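Local coordinates for glycosyl hydrolases family 31 family protein (Aspergillus niger, PDB 6DRU) that releases alpha-xylose from the non-reducing terminal glucose of xyloglucan oligosaccharides as an alpha-xylosidase of glycosyl hydrolase family 31, at residues D366-S371 with Y427-Q432; L438-H443 with S469-I474; L83-W88 with Y95-Y100. All blocks are in the same frame, centred on the assembly; numbering follows the deposited sequence.

Contact 1. Residues D366-S371 with Y427-Q432; sequences DSTNPS and YAAGTQ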
# COMPACT_ATOMS: atom_id res chain seq x y z
N ASP A 366 14.76 -14.69 14.80
CA ASP A 366 14.39 -14.98 13.42
C ASP A 366 14.75 -16.42 13.10
O ASP A 366 15.89 -16.73 12.74
CB ASP A 366 15.09 -14.01 12.47
CG ASP A 366 14.57 -14.10 11.05
OD1 ASP A 366 13.57 -14.81 10.83
OD2 ASP A 366 15.17 -13.47 10.16
N SER A 367 13.77 -17.32 13.21
CA SER A 367 14.01 -18.73 12.89
C SER A 367 14.27 -18.95 11.41
O SER A 367 14.86 -19.97 11.04
CB SER A 367 12.83 -19.59 13.35
OG SER A 367 11.65 -19.28 12.62
N THR A 368 13.84 -18.02 10.55
CA THR A 368 14.13 -18.13 9.12
C THR A 368 15.57 -17.73 8.79
O THR A 368 16.04 -18.04 7.69
CB THR A 368 13.16 -17.27 8.31
OG1 THR A 368 13.48 -15.89 8.49
CG2 THR A 368 11.73 -17.52 8.76
N ASN A 369 16.26 -17.06 9.71
CA ASN A 369 17.65 -16.70 9.52
C ASN A 369 18.54 -17.88 9.91
O ASN A 369 18.53 -18.28 11.08
CB ASN A 369 18.00 -15.47 10.35
CG ASN A 369 19.38 -14.91 10.05
OD1 ASN A 369 20.28 -15.62 9.61
ND2 ASN A 369 19.56 -13.62 10.31
N PRO A 370 19.30 -18.46 8.98
CA PRO A 370 20.15 -19.60 9.35
C PRO A 370 21.18 -19.27 10.41
O PRO A 370 21.49 -20.12 11.25
CB PRO A 370 20.81 -19.99 8.02
CG PRO A 370 19.89 -19.45 6.97
CD PRO A 370 19.33 -18.18 7.54
N SER A 371 21.71 -18.04 10.39
CA SER A 371 22.66 -17.64 11.43
C SER A 371 22.00 -17.59 12.80
O SER A 371 22.65 -17.89 13.81
CB SER A 371 23.27 -16.28 11.08
OG SER A 371 24.03 -16.35 9.89
N TYR A 427 11.15 -10.61 8.42
CA TYR A 427 12.01 -11.78 8.57
C TYR A 427 13.13 -11.72 7.53
O TYR A 427 13.13 -10.87 6.64
CB TYR A 427 11.23 -13.09 8.40
CG TYR A 427 10.22 -13.38 9.48
CD1 TYR A 427 10.60 -13.49 10.81
CD2 TYR A 427 8.88 -13.56 9.17
CE1 TYR A 427 9.68 -13.77 11.80
CE2 TYR A 427 7.94 -13.83 10.15
CZ TYR A 427 8.35 -13.94 11.46
OH TYR A 427 7.42 -14.21 12.44
N ALA A 428 14.08 -12.64 7.67
CA ALA A 428 15.13 -12.77 6.66
C ALA A 428 14.62 -13.43 5.39
O ALA A 428 15.26 -13.28 4.34
CB ALA A 428 16.31 -13.57 7.23
N ALA A 429 13.51 -14.14 5.46
CA ALA A 429 12.95 -14.85 4.31
C ALA A 429 11.74 -14.14 3.71
O ALA A 429 11.18 -14.63 2.73
CB ALA A 429 12.56 -16.28 4.71
N GLY A 430 11.34 -13.01 4.27
CA GLY A 430 10.18 -12.29 3.80
C GLY A 430 9.52 -11.57 4.96
O GLY A 430 10.15 -11.31 5.98
N THR A 431 8.25 -11.24 4.78
CA THR A 431 7.45 -10.65 5.84
C THR A 431 6.51 -11.70 6.42
O THR A 431 6.41 -12.82 5.92
CB THR A 431 6.66 -9.45 5.32
OG1 THR A 431 5.71 -9.88 4.33
CG2 THR A 431 7.59 -8.42 4.71
N GLN A 432 5.84 -11.32 7.50
CA GLN A 432 4.86 -12.23 8.11
C GLN A 432 3.76 -12.60 7.12
O GLN A 432 3.29 -13.74 7.11
CB GLN A 432 4.26 -11.58 9.36
CG GLN A 432 3.21 -12.43 10.06
CD GLN A 432 3.80 -13.67 10.70
OE1 GLN A 432 4.99 -13.72 11.01
NE2 GLN A 432 2.97 -14.68 10.90

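Contact 2. Residues L438-H443 with S469-I474; sequences LYPWAH and SRSGYI. With XYS (alpha-D-xylopyranose), chain N.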
# COMPACT_ATOMS: atom_id res chain seq x y z
N LEU A 438 6.18 -20.12 7.70
CA LEU A 438 7.43 -20.85 7.82
C LEU A 438 8.01 -20.80 9.23
O LEU A 438 8.79 -21.69 9.59
CB LEU A 438 8.45 -20.29 6.82
CG LEU A 438 9.93 -20.64 6.93
CD1 LEU A 438 10.16 -22.12 6.67
CD2 LEU A 438 10.77 -19.79 6.00
N TYR A 439 7.63 -19.80 10.03
CA TYR A 439 8.32 -19.56 11.30
C TYR A 439 8.35 -20.77 12.23
O TYR A 439 9.45 -21.16 12.65
CB TYR A 439 7.72 -18.33 12.00
CG TYR A 439 8.51 -17.88 13.20
CD1 TYR A 439 8.25 -18.39 14.46
CD2 TYR A 439 9.53 -16.94 13.06
CE1 TYR A 439 8.98 -17.98 15.56
CE2 TYR A 439 10.26 -16.52 14.16
CZ TYR A 439 9.99 -17.04 15.40
OH TYR A 439 10.72 -16.63 16.49
N PRO A 440 7.22 -21.40 12.59
CA PRO A 440 7.32 -22.57 13.48
C PRO A 440 7.98 -23.76 12.82
O PRO A 440 8.64 -24.55 13.50
CB PRO A 440 5.86 -22.86 13.84
CG PRO A 440 5.09 -22.36 12.67
CD PRO A 440 5.82 -21.13 12.20
N TRP A 441 7.82 -23.91 11.50
CA TRP A 441 8.50 -24.98 10.78
C TRP A 441 10.01 -24.81 10.85
O TRP A 441 10.74 -25.78 11.08
CB TRP A 441 8.02 -24.99 9.32
CG TRP A 441 8.43 -26.18 8.51
CD1 TRP A 441 7.68 -27.29 8.27
CD2 TRP A 441 9.66 -26.36 7.81
NE1 TRP A 441 8.38 -28.16 7.46
CE2 TRP A 441 9.60 -27.61 7.17
CE3 TRP A 441 10.82 -25.59 7.67
CZ2 TRP A 441 10.65 -28.11 6.40
CZ3 TRP A 441 11.86 -26.08 6.91
CH2 TRP A 441 11.77 -27.33 6.28
N ALA A 442 10.50 -23.58 10.67
CA ALA A 442 11.93 -23.32 10.78
C ALA A 442 12.41 -23.38 12.22
O ALA A 442 13.61 -23.62 12.45
CB ALA A 442 12.27 -21.96 10.17
N HIS A 443 11.52 -23.17 13.19
CA HIS A 443 11.91 -23.32 14.59
C HIS A 443 12.15 -24.79 14.94
O HIS A 443 13.12 -25.13 15.62
CB HIS A 443 10.85 -22.71 15.50
CG HIS A 443 11.32 -22.47 16.91
ND1 HIS A 443 12.54 -21.90 17.20
CD2 HIS A 443 10.73 -22.72 18.10
CE1 HIS A 443 12.68 -21.81 18.51
NE2 HIS A 443 11.60 -22.30 19.08
N SER A 469 6.75 -29.29 20.17
CA SER A 469 6.37 -28.06 19.50
C SER A 469 4.85 -27.89 19.54
O SER A 469 4.10 -28.87 19.55
CB SER A 469 6.86 -28.05 18.04
OG SER A 469 6.24 -27.02 17.30
N ARG A 470 4.41 -26.64 19.54
CA ARG A 470 3.00 -26.30 19.55
C ARG A 470 2.49 -25.85 18.19
O ARG A 470 1.31 -25.52 18.06
CB ARG A 470 2.72 -25.20 20.58
CG ARG A 470 1.34 -25.26 21.22
CD ARG A 470 1.17 -24.16 22.24
NE ARG A 470 1.23 -22.83 21.63
CZ ARG A 470 1.32 -21.70 22.33
NH1 ARG A 470 1.36 -21.74 23.65
NH2 ARG A 470 1.37 -20.54 21.69
N SER A 471 3.35 -25.82 17.17
CA SER A 471 2.96 -25.36 15.85
C SER A 471 3.85 -26.03 14.81
O SER A 471 4.80 -26.74 15.14
CB SER A 471 3.04 -23.83 15.75
OG SER A 471 2.41 -23.36 14.57
N GLY A 472 3.54 -25.78 13.55
CA GLY A 472 4.28 -26.39 12.46
C GLY A 472 3.66 -26.00 11.15
O GLY A 472 2.91 -25.02 11.07
N TYR A 473 3.95 -26.78 10.11
CA TYR A 473 3.39 -26.49 8.80
C TYR A 473 3.51 -27.72 7.91
O TYR A 473 3.59 -28.85 8.41
CB TYR A 473 4.06 -25.24 8.19
CG TYR A 473 3.21 -24.55 7.16
CD1 TYR A 473 1.90 -24.17 7.45
CD2 TYR A 473 3.71 -24.27 5.89
CE1 TYR A 473 1.12 -23.54 6.51
CE2 TYR A 473 2.93 -23.63 4.94
CZ TYR A 473 1.63 -23.27 5.26
OH TYR A 473 0.85 -22.63 4.32
N ILE A 474 3.52 -27.50 6.60
CA ILE A 474 3.57 -28.60 5.64
C ILE A 474 4.84 -29.40 5.84
O ILE A 474 5.95 -28.85 5.86
CB ILE A 474 3.47 -28.05 4.21
CG1 ILE A 474 2.19 -27.24 4.04
CG2 ILE A 474 3.52 -29.17 3.20
CD1 ILE A 474 2.11 -26.47 2.74
C1 XYS N . 2.25 -21.99 27.27
C2 XYS N . 2.23 -23.47 26.98
C3 XYS N . 2.11 -24.23 28.28
C4 XYS N . 3.19 -23.78 29.24
C5 XYS N . 3.17 -22.27 29.35
O1 XYS N . 1.06 -21.63 27.93
O2 XYS N . 1.15 -23.78 26.13
O3 XYS N . 2.23 -25.61 28.04
O4 XYS N . 2.95 -24.34 30.50
O5 XYS N . 3.36 -21.69 28.08

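Contact 3. Residues L83-W88 with Y95-Y100; sequences LRTTGW and YRLSFY. With MAN (alpha-D-mannopyranose), chain I.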
# COMPACT_ATOMS: atom_id res chain seq x y z
N LEU A 83 -4.56 -34.89 -16.77
CA LEU A 83 -4.78 -33.46 -16.91
C LEU A 83 -5.36 -33.17 -18.29
O LEU A 83 -4.90 -33.71 -19.30
CB LEU A 83 -3.48 -32.68 -16.72
CG LEU A 83 -3.36 -31.32 -17.42
CD1 LEU A 83 -4.22 -30.26 -16.74
CD2 LEU A 83 -1.91 -30.88 -17.49
N ARG A 84 -6.39 -32.32 -18.33
CA ARG A 84 -7.01 -31.90 -19.58
C ARG A 84 -7.12 -30.38 -19.58
O ARG A 84 -7.90 -29.82 -18.81
CB ARG A 84 -8.38 -32.55 -19.76
CG ARG A 84 -8.33 -34.02 -20.16
CD ARG A 84 -9.66 -34.48 -20.76
NE ARG A 84 -9.58 -35.85 -21.25
CZ ARG A 84 -10.01 -36.91 -20.57
NH1 ARG A 84 -10.55 -36.76 -19.37
NH2 ARG A 84 -9.90 -38.12 -21.10
N THR A 85 -6.33 -29.73 -20.43
CA THR A 85 -6.46 -28.29 -20.61
C THR A 85 -7.65 -28.00 -21.52
O THR A 85 -7.81 -28.65 -22.56
CB THR A 85 -5.18 -27.69 -21.19
OG1 THR A 85 -4.93 -28.25 -22.49
CG2 THR A 85 -4.00 -27.97 -20.28
N THR A 86 -8.49 -27.05 -21.12
CA THR A 86 -9.71 -26.73 -21.84
C THR A 86 -9.87 -25.22 -21.92
O THR A 86 -9.06 -24.46 -21.38
CB THR A 86 -10.94 -27.37 -21.18
OG1 THR A 86 -10.98 -27.01 -19.79
CG2 THR A 86 -10.91 -28.89 -21.32
N GLY A 87 -10.92 -24.79 -22.62
CA GLY A 87 -11.27 -23.39 -22.69
C GLY A 87 -12.21 -22.98 -21.57
O GLY A 87 -12.46 -23.73 -20.62
N TRP A 88 -12.74 -21.77 -21.69
CA TRP A 88 -13.70 -21.22 -20.74
C TRP A 88 -14.98 -20.86 -21.47
O TRP A 88 -14.94 -20.19 -22.51
CB TRP A 88 -13.12 -20.00 -20.01
CG TRP A 88 -14.15 -18.98 -19.66
CD1 TRP A 88 -15.13 -19.09 -18.72
CD2 TRP A 88 -14.29 -17.68 -20.24
NE1 TRP A 88 -15.88 -17.94 -18.68
CE2 TRP A 88 -15.38 -17.06 -19.60
CE3 TRP A 88 -13.60 -16.98 -21.23
CZ2 TRP A 88 -15.80 -15.77 -19.93
CZ3 TRP A 88 -14.01 -15.70 -21.55
CH2 TRP A 88 -15.11 -15.11 -20.90
N TYR A 95 -6.19 -23.14 -21.78
CA TYR A 95 -5.64 -22.33 -20.70
C TYR A 95 -6.33 -22.56 -19.37
O TYR A 95 -5.99 -21.89 -18.38
CB TYR A 95 -5.71 -20.84 -21.07
CG TYR A 95 -7.08 -20.38 -21.52
CD1 TYR A 95 -8.09 -20.15 -20.61
CD2 TYR A 95 -7.35 -20.17 -22.87
CE1 TYR A 95 -9.35 -19.74 -21.02
CE2 TYR A 95 -8.60 -19.75 -23.29
CZ TYR A 95 -9.59 -19.54 -22.36
OH TYR A 95 -10.84 -19.13 -22.78
N ARG A 96 -7.28 -23.48 -19.30
CA ARG A 96 -7.95 -23.85 -18.06
C ARG A 96 -7.60 -25.29 -17.72
O ARG A 96 -7.49 -26.14 -18.61
CB ARG A 96 -9.47 -23.69 -18.18
CG ARG A 96 -9.92 -22.25 -18.27
CD ARG A 96 -10.00 -21.61 -16.89
NE ARG A 96 -10.11 -20.15 -16.97
CZ ARG A 96 -9.08 -19.32 -16.85
NH1 ARG A 96 -7.86 -19.80 -16.64
NH2 ARG A 96 -9.26 -18.01 -16.94
N LEU A 97 -7.42 -25.57 -16.43
CA LEU A 97 -6.97 -26.87 -15.97
C LEU A 97 -8.12 -27.69 -15.41
O LEU A 97 -9.03 -27.15 -14.77
CB LEU A 97 -5.88 -26.72 -14.90
CG LEU A 97 -4.69 -25.82 -15.25
CD1 LEU A 97 -3.63 -25.89 -14.17
CD2 LEU A 97 -4.11 -26.18 -16.61
N SER A 98 -8.08 -29.00 -15.66
CA SER A 98 -9.04 -29.95 -15.11
C SER A 98 -8.33 -31.26 -14.85
O SER A 98 -7.46 -31.67 -15.63
CB SER A 98 -10.23 -30.16 -16.05
OG SER A 98 -9.82 -30.69 -17.29
N PHE A 99 -8.69 -31.93 -13.76
CA PHE A 99 -8.00 -33.13 -13.30
C PHE A 99 -8.98 -34.28 -13.15
O PHE A 99 -10.01 -34.14 -12.48
CB PHE A 99 -7.27 -32.87 -11.98
CG PHE A 99 -6.19 -31.84 -12.08
CD1 PHE A 99 -4.91 -32.19 -12.50
CD2 PHE A 99 -6.44 -30.51 -11.77
CE1 PHE A 99 -3.91 -31.25 -12.60
CE2 PHE A 99 -5.44 -29.56 -11.87
CZ PHE A 99 -4.18 -29.93 -12.28
N TYR A 100 -8.65 -35.42 -13.75
CA TYR A 100 -9.46 -36.63 -13.68
C TYR A 100 -8.64 -37.77 -13.09
O TYR A 100 -7.40 -37.76 -13.14
CB TYR A 100 -9.98 -37.04 -15.06
CG TYR A 100 -10.86 -36.02 -15.74
CD1 TYR A 100 -10.30 -34.95 -16.43
CD2 TYR A 100 -12.24 -36.13 -15.71
CE1 TYR A 100 -11.10 -34.01 -17.06
CE2 TYR A 100 -13.05 -35.20 -16.34
CZ TYR A 100 -12.47 -34.14 -17.01
OH TYR A 100 -13.27 -33.21 -17.64
C1 MAN I . -17.15 -35.49 -20.94
C2 MAN I . -17.17 -36.69 -21.86
C3 MAN I . -15.96 -37.55 -21.59
C4 MAN I . -14.69 -36.72 -21.56
C5 MAN I . -14.88 -35.48 -20.72
C6 MAN I . -13.64 -34.62 -20.81
O2 MAN I . -17.16 -36.27 -23.21
O3 MAN I . -15.85 -38.52 -22.62
O4 MAN I . -13.65 -37.49 -21.01
O5 MAN I . -15.98 -34.74 -21.19
O6 MAN I . -13.57 -34.04 -22.09

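Contact 1. Residues D366-S371 with Y427-Q432
Asp-366 OD2 accepts the backbone N of Ala-428 across the contact at 2.8 Å, while OD1 of the same carboxylate takes two donors from Thr-368: its hydroxyl (OG1 to OD1, 2.6 Å) and, weakly, its backbone N. Thr-368 OG1 and Ala-428 N both arrive on the syn side of their oxygens, lifted somewhat from the carboxylate plane. With CG pointing opposite its own backbone N (chi1 -170°), Asp-366 reaches across to the 427-432 loop. Thr-368 OG1 lies 3.6 Å from Tyr-427 CB. Asp-366 OD1 also comes within 3.3 Å of Tyr-427 CD1, carboxylate and ring planes being 28° apart. Beside these polar atoms, the CB atoms of Thr-368 and Ala-429 meet at 3.8 Å, and the Asn-369 CB rests against the methyl of Ala-428.

In the TIM-barrel domain, residues 366-369 form a type I beta turn leading from strand 360-364 into helix 370-385. Asn-369 is the N-cap of that helix, its OD1 taking the backbone N of Ser-371 at 2.9 Å. The partner loop, which joins strand 425-426 to helix 432-435, is held by its own bonds. Tyr-427 N donates to Gly-430 O, and the Tyr-427 OH donates at 2.9 Å to Gln-432 OE1, which lies at the edge of the phenol ring, in its plane; the C=O...O angle is 163°. That hydroxyl is also bonded to Gly-400 N, while Gln-432 NE2 pairs with Glu-196. At the far end of the loop Gly-430 O accepts a bond from Arg-37 of a second subunit, and Thr-431 OG1 bonds to Pro-131 O of the same neighbour.

Contact 2. Residues L438-H443 with S469-I474
The largely extended chain of 469-474 passes the beginning of helix 439-455, coming closest at Trp-441 and Gly-472, whose CA atoms are 4.8 Å apart. Having no side chain, Gly-472 meets the helix with its backbone alone, its N lying 3.7 Å from Pro-440 CB. Pro-440 CG lies 3.4 Å from Ser-471 OG. Trp-441 swings its indole past the loop, CG set opposite its backbone N (chi1 -169°); its CB meets Tyr-473 CB at 4.1 Å, the two side chains crossing at about a right angle, and NE1 stands 3.0 Å from Ile-474 O. Phe-46 and Phe-479 approach the same indole edge-to-face.

Helix 439-455 lies on the long connection between the neighbouring parallel barrel strands 391-394 and 467-469, and the loop follows the second. At the loop's start Ser-469 OG donates to Ser-471 O at 2.6 Å, on a lone pair in the carbonyl plane. Next to it Arg-470, bent at chi3, donates from NH1 at the guanidinium edge to xylose O2 (3.2 Å). Helix and loop thus meet mainly by van der Waals packing, while a salt bridge from Arg-470 NH2 to Asp-398 probably helps orient the guanidinium toward the sugar.

Contact 3. Residues L83-W88 with Y95-Y100
Leu-83 faces Phe-99 as a non-hydrogen-bonded pair between antiparallel strands 81-85 and 98-102, the two middle strands of a four-stranded sheet. Farther along comes a classic beta bulge: Tyr-95 and Arg-96 both stand opposite Thr-86. Thr-86 O therefore takes two donors, Arg-96 N at 2.9 Å and, weakly, Tyr-95 N, while Thr-86 N returns a bond to Arg-96 O.

The buried, apolar side is the face carrying Leu-83, Leu-97 and Phe-99. Leu-83 CD1 lies 4.1 Å from Leu-97 CD2, and the same methyl approaches the Phe-99 ring at CE1. Thr-85 adds its CG2 to Leu-97 CD2, while its hydroxyl bonds to Arg-74 N. Strands 17-23 and 28-35 cover this face through Ile-21, Phe-29 and Val-31, so that two sheets pack here in a beta sandwich.

The other face is polar, close-knit at the backbone and looser outward. Ser-98 OG sits between its own N and carbonyl carbon (chi1 61°), from where it donates to Arg-84 O at 2.6 Å, in the carbonyl plane on a lone pair; Arg-84 N bonds in turn to Ser-98 O. The partly exposed arginine chain extends over Tyr-100 in a cation-pi contact, CZ 4.9 Å from the ring centroid and the planes 74° apart. Its NH1 makes a salt bridge with Glu-108. A glycan mannose lies beyond, O4 over one guanidinium face (3.6 Å from Arg-84 NH1) and C6 near Tyr-100 OH.

At the bulge Gly-87 CA and Thr-86 O lie over one face of the Tyr-95 ring. Tyr-406 of a third subunit meets Trp-88 edge-to-face. Tyr-95 OH weakly accepts Trp-88 N at 3.4 Å and lies in the plane of the indole, 3.8 Å from Trp-88 CE3.

In the fold
Contact 3 comes first along the chain, in the beta-rich N-terminal part of the protein; contact 1 closes next, and contact 2 opens after it. The last two belong to the TIM-barrel domain, their centres 13 Å apart, and they touch: Ser-367 OG probably bonds to Tyr-439 O (2.9 Å), and the rings of Tyr-427 and Tyr-439 meet. The turn before helix 370-385 and the 427-432 loop thus both touch the start of helix 439-455, which through contact 2 meets the loop carrying Arg-470 of the xylose pocket. Contact 3 stands apart, its centre about 37 Å from that of contact 1 and 34 Å from that of contact 2, beside a surface glycan.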